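Local coordinates for cell wall binding protein cwp8 (Peptoclostridium difficile, PDB 5J6Q) that probably attaches to the clostridial cell wall through its CWB2 modules, as a cell wall protein associated with the S-layer, at residues K94-I99 with N126-K131. Residues are numbered along the deposited sequence; the frame is centred on the assembly and turned at random.
Sequences KTAQEI and NTVEVK
Val128 of strand 127-132 packs against Ala96 and Ile99, which both face it from the first turn of a helix. Its CG2 methyl lies against Ala96, 3.8 Å from Ala96 CB, and also approaches the backbone oxygen Ala96 O at 3.3 Å. Two branches of Ile99 touch the valine: Ile99 CG2 meets CB and CG1, sitting 3.7 Å from Val128 CB, while Ile99 CD1 reaches Val128 CG2 at 3.8 Å. With chi1 at -64°, CG1 of Ile99 stands beside the backbone N and CG2 anti to it, which lets both arms touch the valine as the two side chains run alongside each other, pointing opposite ways.

Two side-chain hydrogen bonds within 94-99 hold the start of the helix. Thr95 is the N-cap, its OG1 accepting from Glu98 N at 3.2 Å, and Glu98 OE2 in turn accepts from Lys94 N at 3.0 Å, met from above the carboxylate plane.

This is buried helix-on-sheet packing within Cwp8 domain 2: helix 96-111 sets its beginning on one face of a three-stranded antiparallel sheet with strand 127-132 in the middle; Ala96 also touches Ile122 of strand 118-124, and Ile99 touches Leu142 of strand 140-143.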
# COMPACT_ATOMS: atom_id res chain seq x y z
N LYS A 94 9.92 -51.68 -24.63
CA LYS A 94 10.95 -51.45 -23.59
C LYS A 94 11.34 -52.73 -22.79
O LYS A 94 12.41 -52.74 -22.18
CB LYS A 94 10.46 -50.36 -22.60
CG LYS A 94 11.20 -49.04 -22.76
CD LYS A 94 10.31 -47.95 -23.31
CE LYS A 94 10.70 -46.61 -22.74
N THR A 95 10.49 -53.76 -22.77
CA THR A 95 10.77 -55.05 -22.13
C THR A 95 10.15 -56.19 -22.99
O THR A 95 9.24 -55.92 -23.79
CB THR A 95 10.13 -55.14 -20.74
OG1 THR A 95 8.72 -55.18 -20.96
CG2 THR A 95 10.50 -54.00 -19.84
N ALA A 96 10.64 -57.44 -22.80
CA ALA A 96 10.11 -58.61 -23.53
C ALA A 96 8.62 -58.73 -23.33
O ALA A 96 7.88 -59.01 -24.27
CB ALA A 96 10.77 -59.90 -23.04
N GLN A 97 8.18 -58.49 -22.12
CA GLN A 97 6.78 -58.59 -21.76
C GLN A 97 5.88 -57.46 -22.44
O GLN A 97 4.69 -57.67 -22.58
CB GLN A 97 6.65 -58.54 -20.24
CG GLN A 97 5.23 -58.69 -19.74
CD GLN A 97 4.61 -60.03 -20.07
OE1 GLN A 97 5.26 -60.99 -20.54
NE2 GLN A 97 3.31 -60.11 -19.84
N GLU A 98 6.44 -56.31 -22.83
CA GLU A 98 5.64 -55.31 -23.53
C GLU A 98 5.21 -55.95 -24.85
O GLU A 98 4.05 -55.87 -25.22
CB GLU A 98 6.46 -54.05 -23.79
CG GLU A 98 6.58 -53.18 -22.56
CD GLU A 98 7.06 -51.79 -22.87
OE1 GLU A 98 7.54 -51.10 -21.94
OE2 GLU A 98 6.98 -51.38 -24.05
N ILE A 99 6.15 -56.59 -25.54
CA ILE A 99 5.86 -57.26 -26.80
C ILE A 99 4.67 -58.23 -26.69
O ILE A 99 3.79 -58.19 -27.54
CB ILE A 99 7.11 -58.02 -27.23
CG1 ILE A 99 8.25 -57.04 -27.52
CG2 ILE A 99 6.80 -58.90 -28.47
CD1 ILE A 99 9.55 -57.73 -27.91
N ASN A 126 15.53 -60.30 -23.83
CA ASN A 126 15.20 -59.18 -24.69
C ASN A 126 14.79 -59.57 -26.10
O ASN A 126 14.99 -58.77 -27.03
CB ASN A 126 16.37 -58.19 -24.71
CG ASN A 126 17.68 -58.76 -25.16
OD1 ASN A 126 17.77 -59.92 -25.55
ND2 ASN A 126 18.75 -57.99 -25.13
N THR A 127 14.22 -60.79 -26.27
CA THR A 127 13.72 -61.28 -27.56
C THR A 127 12.46 -62.08 -27.33
O THR A 127 12.37 -62.84 -26.37
CB THR A 127 14.72 -62.19 -28.29
OG1 THR A 127 15.07 -63.29 -27.43
CG2 THR A 127 15.98 -61.45 -28.69
N VAL A 128 11.48 -61.91 -28.21
CA VAL A 128 10.20 -62.61 -28.21
C VAL A 128 9.90 -63.04 -29.65
O VAL A 128 10.07 -62.25 -30.60
CB VAL A 128 9.05 -61.70 -27.69
CG1 VAL A 128 7.73 -62.46 -27.67
CG2 VAL A 128 9.38 -61.16 -26.31
N GLU A 129 9.48 -64.27 -29.82
CA GLU A 129 9.18 -64.84 -31.12
C GLU A 129 7.70 -64.70 -31.38
O GLU A 129 6.90 -64.99 -30.48
CB GLU A 129 9.58 -66.32 -31.14
CG GLU A 129 9.27 -67.02 -32.46
CD GLU A 129 9.29 -68.52 -32.31
OE1 GLU A 129 8.42 -69.06 -31.60
OE2 GLU A 129 10.19 -69.16 -32.89
N VAL A 130 7.32 -64.26 -32.58
CA VAL A 130 5.91 -64.10 -32.91
C VAL A 130 5.59 -64.86 -34.20
O VAL A 130 6.30 -64.72 -35.18
CB VAL A 130 5.53 -62.60 -33.04
CG1 VAL A 130 4.03 -62.45 -33.26
CG2 VAL A 130 5.96 -61.83 -31.80
N LYS A 131 4.52 -65.65 -34.17
CA LYS A 131 4.09 -66.47 -35.30
C LYS A 131 2.59 -66.72 -35.17
O LYS A 131 1.97 -66.16 -34.27
CB LYS A 131 4.85 -67.81 -35.30
CG LYS A 131 4.52 -68.68 -34.08
CD LYS A 131 5.51 -69.82 -33.93
CE LYS A 131 5.38 -70.49 -32.58
NZ LYS A 131 4.03 -71.08 -32.41